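Local coordinates for EDTA monooxygenase (EDTA-degrading bacterium BNC1, PDB 5DQP), which probably catalyses the flavin-dependent oxidation of EDTA by molecular oxygen, as an FMN-using monooxygenase of the bacterial luciferase-like family that works with a partner flavin reductase, at residues A[51-56]-A[81-86]; A[33-38]-A[76-81]. All coordinates share one frame; numbering follows the deposited sequence.

Contact 1: A[51-56]-A[81-86]; sequences DAFFLA and AITGRV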
# COMPACT_ATOMS: atom_id res chain seq x y z
N ASP A 51 13.25 5.44 -15.60
CA ASP A 51 13.82 4.74 -14.46
C ASP A 51 12.77 4.41 -13.41
O ASP A 51 12.80 3.32 -12.82
CB ASP A 51 14.96 5.56 -13.85
CG ASP A 51 16.12 5.69 -14.81
OD1 ASP A 51 16.76 4.65 -15.09
OD2 ASP A 51 16.36 6.81 -15.30
N ALA A 52 11.82 5.32 -13.15
CA ALA A 52 10.78 5.03 -12.17
C ALA A 52 9.57 5.93 -12.42
O ALA A 52 9.71 7.02 -12.98
CB ALA A 52 11.29 5.25 -10.73
N PHE A 53 8.39 5.45 -12.02
CA PHE A 53 7.27 6.36 -11.91
C PHE A 53 7.29 6.99 -10.51
O PHE A 53 8.00 6.54 -9.61
CB PHE A 53 5.92 5.67 -12.20
CG PHE A 53 5.57 4.52 -11.24
CD1 PHE A 53 4.97 4.77 -10.03
CD2 PHE A 53 5.84 3.20 -11.59
CE1 PHE A 53 4.68 3.74 -9.15
CE2 PHE A 53 5.54 2.16 -10.74
CZ PHE A 53 4.95 2.42 -9.51
N PHE A 54 6.53 8.06 -10.36
CA PHE A 54 6.42 8.74 -9.08
C PHE A 54 4.96 9.04 -8.78
O PHE A 54 4.20 9.47 -9.65
CB PHE A 54 7.24 10.05 -9.12
CG PHE A 54 6.95 10.98 -7.97
CD1 PHE A 54 7.26 10.61 -6.68
CD2 PHE A 54 6.40 12.23 -8.20
CE1 PHE A 54 7.02 11.46 -5.62
CE2 PHE A 54 6.16 13.11 -7.14
CZ PHE A 54 6.47 12.72 -5.85
N LEU A 55 4.59 8.83 -7.52
CA LEU A 55 3.26 9.13 -7.02
C LEU A 55 3.39 10.14 -5.89
O LEU A 55 3.99 9.85 -4.86
CB LEU A 55 2.55 7.86 -6.55
CG LEU A 55 2.18 6.87 -7.65
CD1 LEU A 55 1.68 5.55 -7.04
CD2 LEU A 55 1.13 7.46 -8.57
N ALA A 56 2.86 11.34 -6.11
CA ALA A 56 2.68 12.30 -5.03
C ALA A 56 1.50 11.85 -4.18
O ALA A 56 0.68 11.03 -4.60
CB ALA A 56 2.43 13.70 -5.59
N ALA A 81 0.23 -2.67 -6.63
CA ALA A 81 -0.57 -3.28 -7.69
C ALA A 81 0.08 -3.08 -9.05
O ALA A 81 0.19 -4.02 -9.85
CB ALA A 81 -1.99 -2.71 -7.69
N ILE A 82 0.55 -1.86 -9.32
CA ILE A 82 1.26 -1.60 -10.57
C ILE A 82 2.44 -2.56 -10.74
O ILE A 82 2.57 -3.23 -11.77
CB ILE A 82 1.77 -0.15 -10.62
CG1 ILE A 82 0.59 0.84 -10.63
CG2 ILE A 82 2.66 0.03 -11.87
CD1 ILE A 82 1.05 2.37 -10.65
N THR A 83 3.36 -2.58 -9.78
CA THR A 83 4.57 -3.37 -9.98
C THR A 83 4.32 -4.86 -9.85
O THR A 83 5.11 -5.66 -10.37
CB THR A 83 5.70 -2.94 -9.04
OG1 THR A 83 5.31 -3.14 -7.67
CG2 THR A 83 6.06 -1.44 -9.29
N GLY A 84 3.22 -5.27 -9.21
CA GLY A 84 2.80 -6.66 -9.32
C GLY A 84 2.58 -7.08 -10.76
O GLY A 84 2.74 -8.26 -11.09
N ARG A 85 2.25 -6.13 -11.63
CA ARG A 85 1.84 -6.37 -13.01
C ARG A 85 2.87 -5.92 -14.04
O ARG A 85 3.06 -6.60 -15.05
CB ARG A 85 0.52 -5.64 -13.29
CG ARG A 85 0.18 -5.55 -14.79
CD ARG A 85 -0.79 -6.63 -15.22
NE ARG A 85 -1.98 -6.59 -14.37
CZ ARG A 85 -3.16 -6.07 -14.72
NH1 ARG A 85 -4.16 -6.08 -13.86
NH2 ARG A 85 -3.33 -5.54 -15.93
N VAL A 86 3.55 -4.81 -13.82
CA VAL A 86 4.49 -4.24 -14.78
C VAL A 86 5.91 -4.49 -14.25
O VAL A 86 6.25 -3.99 -13.18
CB VAL A 86 4.23 -2.74 -14.98
CG1 VAL A 86 5.13 -2.18 -16.07
CG2 VAL A 86 2.73 -2.50 -15.30
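The ring of Phe53, on strand 52-55, is met by the methyl groups of Ile82 and Thr83, on helix 75-85, and the touching atoms gather at its CE1, CE2 and CZ end. Ile82 comes in over one face: its CD1 sits 4.0 Å above the ring plane, displaced toward the rim, while Ile82 CG2 approaches Phe53 CE2 at 3.8 Å. Two branches of one isoleucine thus grip the outer part of the ring, and the nearly straight end of its chain (chi2 179°) carries CD1 out over that face. Thr83 arrives obliquely, with its CG2 near the ring plane, at the edge, 3.9 Å from Phe53 CE2. Its OG1 is turned to other work, being hydrogen-bonded to the carbonyl of Ala79 one turn back along the helix. Phe53 reaches these methyls by placing CG between its backbone N and carbonyl carbon (chi1 61°). An alanine here would take the ring away from the methyls of Ile82 and Thr83, which is likely to open a gap between strand and helix.

Packing is looser beside the ring. Leu55 points the same way from the strand, but its CD1 comes no nearer than 4.9 Å to Ile82 CD1. Toward the end of the helix lies partly exposed Arg85, which touches nothing of strand 52-55 and forms a salt bridge with Glu36; its NE also bonds to Gly84 O of the second subunit. Strand 52-55, helix 75-85 and strand 90-96 form a beta-alpha-beta unit with parallel strands, and Phe53 packs between its first strand and the crossover helix, as expected in the TIM-barrel fold of luciferase-like monooxygenases.

Contact 2: A[33-38]-A[76-81]; sequences FDLENY and IVLAAA
Leu78 of helix 75-85 presses both of its methyls against the ring of Tyr38 on helix 35-47, and this CH-pi contact leads the apolar group. Leu78 CD2 stands 4.0 Å from the centroid of the Tyr38 ring, only 11° off the ring normal, hence almost squarely over the face. Its sister methyl, Leu78 CD1, lies nearer the root of the ring, 4.0 Å from Tyr38 CD2. The two side chains meet at about a right angle. Leu78 has CG anti to its backbone N (chi1 -169°), which extends the fork toward helix 35-47. On the opposite face the amide nitrogen of Asn37, ND2, lies 3.7 Å above the centre of the Tyr38 ring, which is thus sandwiched between a methyl and an amide.

The remaining apolar contacts belong to Leu35. Its CD1 meets Ala81 CB at 3.8 Å and brushes Leu78 CD1 at 4.2 Å, the two leucines sliding past each other in opposite directions. Here the two backbones run nearest, with Leu35 CA and Ala81 CA 7.8 Å apart, a closeness that suits the small alanine. On helix 75-85, Leu78 also packs against Leu115 of the second subunit.

Polar bonds act within the chain segments and at their margins. Asp34 is the N-cap of helix 35-47: its OD1 accepts from Glu36 N at 3.0 Å, the donor standing well above the carboxylate plane. Tyr38 OH is hydrogen-bonded to Ile32 O, tying the far end of the ring to the preceding loop. The whole is side-by-side packing of two successive helices in the outer layer of a TIM barrel, following strands 7-11 and 52-55 respectively.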
# COMPACT_ATOMS: atom_id res chain seq x y z
N PHE A 33 -9.92 5.97 -11.25
CA PHE A 33 -10.17 4.95 -10.24
C PHE A 33 -9.98 3.54 -10.78
O PHE A 33 -10.38 2.58 -10.12
CB PHE A 33 -11.58 5.13 -9.68
CG PHE A 33 -11.84 6.52 -9.13
CD1 PHE A 33 -11.14 6.97 -8.01
CD2 PHE A 33 -12.75 7.37 -9.75
CE1 PHE A 33 -11.36 8.23 -7.50
CE2 PHE A 33 -12.97 8.64 -9.25
CZ PHE A 33 -12.28 9.07 -8.12
N ASP A 34 -9.36 3.40 -11.94
CA ASP A 34 -9.19 2.12 -12.61
C ASP A 34 -7.71 1.77 -12.65
O ASP A 34 -6.90 2.54 -13.18
CB ASP A 34 -9.78 2.18 -14.02
CG ASP A 34 -9.57 0.88 -14.81
OD1 ASP A 34 -9.16 -0.15 -14.22
OD2 ASP A 34 -9.82 0.88 -16.03
N LEU A 35 -7.35 0.61 -12.10
CA LEU A 35 -5.96 0.18 -12.11
C LEU A 35 -5.37 0.22 -13.52
O LEU A 35 -4.21 0.60 -13.71
CB LEU A 35 -5.84 -1.22 -11.50
CG LEU A 35 -4.45 -1.87 -11.55
CD1 LEU A 35 -3.41 -0.99 -10.77
CD2 LEU A 35 -4.55 -3.32 -11.02
N GLU A 36 -6.16 -0.18 -14.52
CA GLU A 36 -5.64 -0.22 -15.89
C GLU A 36 -5.22 1.16 -16.38
O GLU A 36 -4.31 1.27 -17.21
CB GLU A 36 -6.67 -0.84 -16.83
CG GLU A 36 -6.97 -2.31 -16.52
CD GLU A 36 -5.72 -3.19 -16.48
OE1 GLU A 36 -4.83 -3.00 -17.36
OE2 GLU A 36 -5.63 -4.07 -15.59
N ASN A 37 -5.86 2.22 -15.88
CA ASN A 37 -5.38 3.56 -16.20
C ASN A 37 -3.91 3.73 -15.80
O ASN A 37 -3.15 4.38 -16.50
CB ASN A 37 -6.25 4.60 -15.49
CG ASN A 37 -5.82 6.03 -15.77
OD1 ASN A 37 -6.01 6.53 -16.88
ND2 ASN A 37 -5.27 6.72 -14.76
N TYR A 38 -3.52 3.17 -14.66
CA TYR A 38 -2.13 3.32 -14.23
C TYR A 38 -1.23 2.28 -14.88
O TYR A 38 -0.07 2.58 -15.18
CB TYR A 38 -2.05 3.25 -12.70
CG TYR A 38 -2.95 4.31 -12.12
CD1 TYR A 38 -2.47 5.62 -11.94
CD2 TYR A 38 -4.27 4.03 -11.80
CE1 TYR A 38 -3.29 6.62 -11.46
CE2 TYR A 38 -5.11 5.02 -11.30
CZ TYR A 38 -4.61 6.32 -11.15
OH TYR A 38 -5.43 7.32 -10.67
N ILE A 76 1.25 3.69 -1.71
CA ILE A 76 1.90 2.41 -1.44
C ILE A 76 1.09 1.27 -2.04
O ILE A 76 1.63 0.39 -2.73
CB ILE A 76 2.12 2.22 0.08
CG1 ILE A 76 2.92 3.40 0.67
CG2 ILE A 76 2.90 0.95 0.37
CD1 ILE A 76 3.15 3.33 2.21
N VAL A 77 -0.24 1.29 -1.83
CA VAL A 77 -1.15 0.28 -2.41
C VAL A 77 -1.09 0.31 -3.94
O VAL A 77 -0.91 -0.73 -4.59
CB VAL A 77 -2.58 0.52 -1.89
CG1 VAL A 77 -3.63 -0.22 -2.70
CG2 VAL A 77 -2.66 0.18 -0.41
N LEU A 78 -1.24 1.51 -4.53
CA LEU A 78 -1.16 1.62 -5.99
C LEU A 78 0.18 1.11 -6.51
O LEU A 78 0.23 0.34 -7.48
CB LEU A 78 -1.42 3.08 -6.42
CG LEU A 78 -1.63 3.43 -7.89
CD1 LEU A 78 -2.57 2.44 -8.56
CD2 LEU A 78 -2.13 4.89 -8.05
N ALA A 79 1.30 1.52 -5.90
CA ALA A 79 2.59 1.05 -6.40
C ALA A 79 2.75 -0.47 -6.28
O ALA A 79 3.41 -1.10 -7.11
CB ALA A 79 3.72 1.77 -5.66
N ALA A 80 2.15 -1.08 -5.25
CA ALA A 80 2.18 -2.54 -5.14
C ALA A 80 1.40 -3.21 -6.28
O ALA A 80 1.84 -4.23 -6.81
CB ALA A 80 1.61 -2.98 -3.79
N ALA A 81 0.23 -2.67 -6.63
CA ALA A 81 -0.57 -3.28 -7.69
C ALA A 81 0.08 -3.08 -9.05
O ALA A 81 0.19 -4.02 -9.85
CB ALA A 81 -1.99 -2.71 -7.69

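Overall arrangement
From the N terminus the chain passes strand 7-11, then 33-38 at the start of helix 35-47, strand 52-55 and helix 75-85. Contact 2 closes a loop of 37 residues between helix and helix; contact 1 closes one of 24 between strand and helix. Their segments alternate, so the loops cross rather than nest, and Ala81 belongs to both. Direct packing links join them: Leu55 CD1 to Leu78 CD2 at 4.0 Å, and Ile82 CD1 to Tyr38 CB at 3.8 Å. Helix 75-85 therefore faces barrel strand 52-55 and neighbouring helix 35-47 together, while both contacts also reach the second subunit.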